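Local coordinates for colicin-B (Escherichia coli, PDB 1RH1), which kills Escherichia coli and closely related bacteria by forming channels that depolarise the cytoplasmic membrane and dissipate cellular energy, at residues Val321-Lys335 / Val459-Ile473. Sequence-based numbering, arbitrary orientation.
Sequences VLTKTSEVIISVGDK and VALSLFSLTLGSALI
Thr325 and Ser462 mark the close packing, their CA atoms 5.5 Å apart. The axes of 321-335 and 459-472, running in roughly the same direction at 36°, come within 8.8 Å. Thr325 turns OG1 beside its own backbone N (chi1 -65°), bonding Val321 O at 2.6 Å from the carbonyl face opposite Thr325 N. Its CG2 thereby meets Ser465 CB at 3.5 Å, and Ser462 and Ser465 are small enough to fit the close approach. Ser462 OG lies near both Thr325 OG1 and Val321 O, at no more than weak hydrogen-bonding geometry.

One turn along, Val328 drives a fork into the second helix: its side chain crosses that of Leu466 at about a right angle, CG2 meeting Leu466 CD2 at 3.6 Å, while CG1 lies over the backbone at Gly469 and Ser470. With no side chain at Gly469, Val332 CG2 comes within 3.6 Å of its CA. Helix 479-495 adjoins this layer through Ile493, against Ile329 and Ser465.

Toward Lys335 the contact opens to solvent. Exposed Ile473, just past the helix end, lies across Val332, and partly exposed Lys335, extended until a final bend, brings NZ to Leu472 O at 3.0 Å, 39° above the carbonyl plane. Apart from that lysine bond, this interface relies on apolar packing and weak hydroxyl bonds, consistent with helices that probably separate when the domain inserts into the membrane.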
loop_
_atom_site.group_PDB
_atom_site.type_symbol
_atom_site.label_atom_id
_atom_site.label_comp_id
_atom_site.label_asym_id
_atom_site.label_seq_id
_atom_site.Cartn_x
_atom_site.Cartn_y
_atom_site.Cartn_z
ATOM N N VAL A 321 4.388 -7.187 19.183
ATOM C CA VAL A 321 5.224 -7.203 20.387
ATOM C C VAL A 321 4.972 -5.951 21.206
ATOM O O VAL A 321 5.081 -5.962 22.428
ATOM C CB VAL A 321 6.758 -7.309 20.061
ATOM C CG1 VAL A 321 6.877 -8.500 19.151
ATOM C CG2 VAL A 321 7.370 -6.124 19.348
ATOM N N LEU A 322 4.585 -4.863 20.549
ATOM C CA LEU A 322 4.250 -3.676 21.294
ATOM C C LEU A 322 2.917 -3.908 22.008
ATOM O O LEU A 322 2.834 -3.506 23.174
ATOM C CB LEU A 322 4.183 -2.465 20.336
ATOM C CG LEU A 322 5.477 -1.882 19.747
ATOM C CD1 LEU A 322 5.107 -0.995 18.582
ATOM C CD2 LEU A 322 6.256 -1.084 20.776
ATOM N N THR A 323 1.904 -4.594 21.413
ATOM C CA THR A 323 0.656 -4.787 22.148
ATOM C C THR A 323 0.844 -5.771 23.279
ATOM O O THR A 323 0.351 -5.486 24.364
ATOM C CB THR A 323 -0.517 -5.315 21.316
ATOM O OG1 THR A 323 -0.194 -6.634 20.908
ATOM C CG2 THR A 323 -0.822 -4.397 20.152
ATOM N N LYS A 324 1.550 -6.891 23.095
ATOM C CA LYS A 324 1.844 -7.748 24.224
ATOM C C LYS A 324 2.659 -6.984 25.277
ATOM O O LYS A 324 2.355 -7.144 26.459
ATOM C CB LYS A 324 2.618 -8.983 23.766
ATOM C CG LYS A 324 2.822 -10.096 24.808
ATOM C CD LYS A 324 1.471 -10.607 25.300
ATOM C CE LYS A 324 1.489 -11.957 26.022
ATOM N NZ LYS A 324 2.173 -11.933 27.298
ATOM N N THR A 325 3.626 -6.109 24.946
ATOM C CA THR A 325 4.399 -5.413 25.970
ATOM C C THR A 325 3.513 -4.543 26.837
ATOM O O THR A 325 3.555 -4.624 28.059
ATOM C CB THR A 325 5.494 -4.556 25.321
ATOM O OG1 THR A 325 6.361 -5.475 24.694
ATOM C CG2 THR A 325 6.321 -3.755 26.294
ATOM N N SER A 326 2.649 -3.782 26.168
ATOM C CA SER A 326 1.665 -2.911 26.784
ATOM C C SER A 326 0.869 -3.668 27.842
ATOM O O SER A 326 0.791 -3.258 28.993
ATOM C CB SER A 326 0.748 -2.410 25.707
ATOM O OG SER A 326 -0.134 -1.438 26.215
ATOM N N GLU A 327 0.364 -4.841 27.473
ATOM C CA GLU A 327 -0.430 -5.686 28.341
ATOM C C GLU A 327 0.386 -6.151 29.533
ATOM O O GLU A 327 -0.100 -6.073 30.659
ATOM C CB GLU A 327 -0.905 -6.808 27.463
ATOM C CG GLU A 327 -1.856 -7.874 27.963
ATOM C CD GLU A 327 -2.028 -8.978 26.907
ATOM O OE1 GLU A 327 -1.534 -10.095 27.116
ATOM O OE2 GLU A 327 -2.641 -8.717 25.862
ATOM N N VAL A 328 1.641 -6.560 29.340
ATOM C CA VAL A 328 2.505 -7.007 30.431
ATOM C C VAL A 328 2.866 -5.858 31.356
ATOM O O VAL A 328 2.907 -6.009 32.573
ATOM C CB VAL A 328 3.774 -7.636 29.840
ATOM C CG1 VAL A 328 4.747 -8.013 30.931
ATOM C CG2 VAL A 328 3.392 -8.882 29.064
ATOM N N ILE A 329 3.130 -4.683 30.789
ATOM C CA ILE A 329 3.433 -3.497 31.577
ATOM C C ILE A 329 2.204 -3.111 32.379
ATOM O O ILE A 329 2.345 -2.540 33.451
ATOM C CB ILE A 329 3.869 -2.344 30.628
ATOM C CG1 ILE A 329 5.161 -2.732 29.959
ATOM C CG2 ILE A 329 4.067 -1.038 31.372
ATOM C CD1 ILE A 329 6.284 -3.217 30.891
ATOM N N ILE A 330 0.991 -3.417 31.912
ATOM C CA ILE A 330 -0.180 -3.086 32.689
ATOM C C ILE A 330 -0.449 -4.076 33.776
ATOM O O ILE A 330 -0.914 -3.657 34.839
ATOM C CB ILE A 330 -1.369 -2.964 31.770
ATOM C CG1 ILE A 330 -1.207 -1.570 31.180
ATOM C CG2 ILE A 330 -2.742 -3.136 32.456
ATOM C CD1 ILE A 330 -2.149 -1.328 29.993
ATOM N N SER A 331 -0.154 -5.354 33.508
ATOM C CA SER A 331 -0.269 -6.371 34.531
ATOM C C SER A 331 0.691 -6.016 35.672
ATOM O O SER A 331 0.250 -5.997 36.809
ATOM C CB SER A 331 0.065 -7.722 33.920
ATOM O OG SER A 331 1.392 -8.183 34.212
ATOM N N VAL A 332 1.966 -5.669 35.407
ATOM C CA VAL A 332 2.958 -5.248 36.397
ATOM C C VAL A 332 2.378 -4.123 37.232
ATOM O O VAL A 332 2.452 -4.098 38.452
ATOM C CB VAL A 332 4.248 -4.794 35.643
ATOM C CG1 VAL A 332 5.176 -3.911 36.487
ATOM C CG2 VAL A 332 4.985 -6.056 35.231
ATOM N N GLY A 333 1.728 -3.210 36.528
ATOM C CA GLY A 333 1.064 -2.082 37.138
ATOM C C GLY A 333 0.014 -2.567 38.104
ATOM O O GLY A 333 0.018 -2.127 39.247
ATOM N N ASP A 334 -0.826 -3.505 37.654
ATOM C CA ASP A 334 -1.846 -4.080 38.497
ATOM C C ASP A 334 -1.196 -4.781 39.677
ATOM O O ASP A 334 -1.472 -4.300 40.775
ATOM C CB ASP A 334 -2.716 -5.063 37.691
ATOM C CG ASP A 334 -3.714 -4.451 36.684
ATOM O OD1 ASP A 334 -4.253 -5.193 35.864
ATOM O OD2 ASP A 334 -3.988 -3.250 36.698
ATOM N N LYS A 335 -0.306 -5.792 39.529
ATOM C CA LYS A 335 0.381 -6.492 40.630
ATOM C C LYS A 335 1.142 -5.607 41.605
ATOM O O LYS A 335 0.903 -5.634 42.808
ATOM C CB LYS A 335 1.371 -7.521 40.084
ATOM C CG LYS A 335 2.318 -8.249 41.061
ATOM C CD LYS A 335 2.920 -9.440 40.321
ATOM C CE LYS A 335 3.665 -10.471 41.175
ATOM N NZ LYS A 335 5.012 -10.063 41.549
ATOM N N VAL A 459 10.940 -2.647 18.780
ATOM C CA VAL A 459 11.213 -4.049 19.090
ATOM C C VAL A 459 12.221 -4.131 20.256
ATOM O O VAL A 459 12.065 -4.957 21.160
ATOM C CB VAL A 459 11.784 -4.757 17.838
ATOM C CG1 VAL A 459 11.891 -6.233 18.051
ATOM C CG2 VAL A 459 10.854 -4.611 16.682
ATOM N N ALA A 460 13.251 -3.279 20.333
ATOM C CA ALA A 460 14.184 -3.330 21.445
ATOM C C ALA A 460 13.560 -2.889 22.754
ATOM O O ALA A 460 13.996 -3.326 23.818
ATOM C CB ALA A 460 15.368 -2.445 21.186
ATOM N N LEU A 461 12.545 -2.022 22.702
ATOM C CA LEU A 461 11.830 -1.613 23.898
ATOM C C LEU A 461 10.977 -2.771 24.398
ATOM O O LEU A 461 10.917 -3.017 25.601
ATOM C CB LEU A 461 10.881 -0.470 23.640
ATOM C CG LEU A 461 11.036 0.826 24.418
ATOM C CD1 LEU A 461 9.775 1.599 24.155
ATOM C CD2 LEU A 461 11.214 0.631 25.919
ATOM N N SER A 462 10.320 -3.506 23.491
ATOM C CA SER A 462 9.471 -4.610 23.870
ATOM C C SER A 462 10.232 -5.704 24.568
ATOM O O SER A 462 9.961 -5.908 25.741
ATOM C CB SER A 462 8.809 -5.149 22.662
ATOM O OG SER A 462 7.875 -4.143 22.326
ATOM N N LEU A 463 11.205 -6.373 23.941
ATOM C CA LEU A 463 12.065 -7.375 24.565
ATOM C C LEU A 463 12.583 -6.971 25.932
ATOM O O LEU A 463 12.522 -7.771 26.848
ATOM C CB LEU A 463 13.215 -7.627 23.631
ATOM C CG LEU A 463 14.339 -8.565 23.938
ATOM C CD1 LEU A 463 13.866 -9.977 24.148
ATOM C CD2 LEU A 463 15.255 -8.548 22.743
ATOM N N PHE A 464 13.016 -5.735 26.125
ATOM C CA PHE A 464 13.512 -5.292 27.399
ATOM C C PHE A 464 12.417 -5.199 28.424
ATOM O O PHE A 464 12.572 -5.628 29.569
ATOM C CB PHE A 464 14.134 -3.949 27.243
ATOM C CG PHE A 464 14.742 -3.423 28.523
ATOM C CD1 PHE A 464 15.871 -4.034 29.058
ATOM C CD2 PHE A 464 14.173 -2.324 29.150
ATOM C CE1 PHE A 464 16.421 -3.530 30.227
ATOM C CE2 PHE A 464 14.736 -1.829 30.322
ATOM C CZ PHE A 464 15.860 -2.432 30.860
ATOM N N SER A 465 11.317 -4.581 27.994
ATOM C CA SER A 465 10.165 -4.411 28.862
ATOM C C SER A 465 9.494 -5.740 29.142
ATOM O O SER A 465 9.185 -6.000 30.294
ATOM C CB SER A 465 9.170 -3.477 28.228
ATOM O OG SER A 465 9.784 -2.224 27.986
ATOM N N LEU A 466 9.287 -6.594 28.139
ATOM C CA LEU A 466 8.768 -7.928 28.315
ATOM C C LEU A 466 9.654 -8.763 29.216
ATOM O O LEU A 466 9.133 -9.300 30.186
ATOM C CB LEU A 466 8.674 -8.644 27.020
ATOM C CG LEU A 466 7.544 -8.289 26.121
ATOM C CD1 LEU A 466 7.653 -9.130 24.873
ATOM C CD2 LEU A 466 6.221 -8.596 26.781
ATOM N N THR A 467 10.972 -8.891 28.978
ATOM C CA THR A 467 11.867 -9.662 29.840
ATOM C C THR A 467 11.781 -9.167 31.279
ATOM O O THR A 467 11.700 -10.011 32.172
ATOM C CB THR A 467 13.346 -9.555 29.377
ATOM O OG1 THR A 467 13.417 -10.022 28.037
ATOM C CG2 THR A 467 14.282 -10.389 30.231
ATOM N N LEU A 468 11.752 -7.842 31.536
ATOM C CA LEU A 468 11.662 -7.355 32.903
ATOM C C LEU A 468 10.309 -7.571 33.576
ATOM O O LEU A 468 10.238 -8.045 34.708
ATOM C CB LEU A 468 11.978 -5.867 32.968
ATOM C CG LEU A 468 13.331 -5.344 32.581
ATOM C CD1 LEU A 468 13.513 -3.983 33.214
ATOM C CD2 LEU A 468 14.425 -6.241 33.095
ATOM N N GLY A 469 9.218 -7.247 32.874
ATOM C CA GLY A 469 7.859 -7.315 33.378
ATOM C C GLY A 469 7.398 -8.736 33.564
ATOM O O GLY A 469 7.015 -9.117 34.663
ATOM N N SER A 470 7.465 -9.543 32.506
ATOM C CA SER A 470 7.041 -10.926 32.608
ATOM C C SER A 470 7.954 -11.820 33.441
ATOM O O SER A 470 7.691 -12.998 33.654
ATOM C CB SER A 470 6.867 -11.489 31.193
ATOM O OG SER A 470 8.084 -11.580 30.497
ATOM N N ALA A 471 9.048 -11.276 33.947
ATOM C CA ALA A 471 9.867 -11.998 34.890
ATOM C C ALA A 471 9.319 -11.611 36.247
ATOM O O ALA A 471 9.192 -12.524 37.049
ATOM C CB ALA A 471 11.325 -11.581 34.834
ATOM N N LEU A 472 8.964 -10.327 36.533
ATOM C CA LEU A 472 8.407 -9.867 37.823
ATOM C C LEU A 472 7.033 -10.451 38.126
ATOM O O LEU A 472 6.804 -10.845 39.274
ATOM C CB LEU A 472 8.279 -8.334 37.876
ATOM C CG LEU A 472 7.459 -7.657 38.988
ATOM C CD1 LEU A 472 8.140 -7.828 40.315
ATOM C CD2 LEU A 472 7.376 -6.172 38.771
ATOM N N ILE A 473 6.117 -10.571 37.145
ATOM C CA ILE A 473 4.807 -11.135 37.431
ATOM C C ILE A 473 4.889 -12.643 37.570
ATOM O O ILE A 473 3.861 -13.309 37.690
ATOM C CB ILE A 473 3.738 -10.835 36.334
ATOM C CG1 ILE A 473 4.113 -11.511 35.044
ATOM C CG2 ILE A 473 3.591 -9.326 36.144
ATOM C CD1 ILE A 473 2.989 -11.383 34.014
#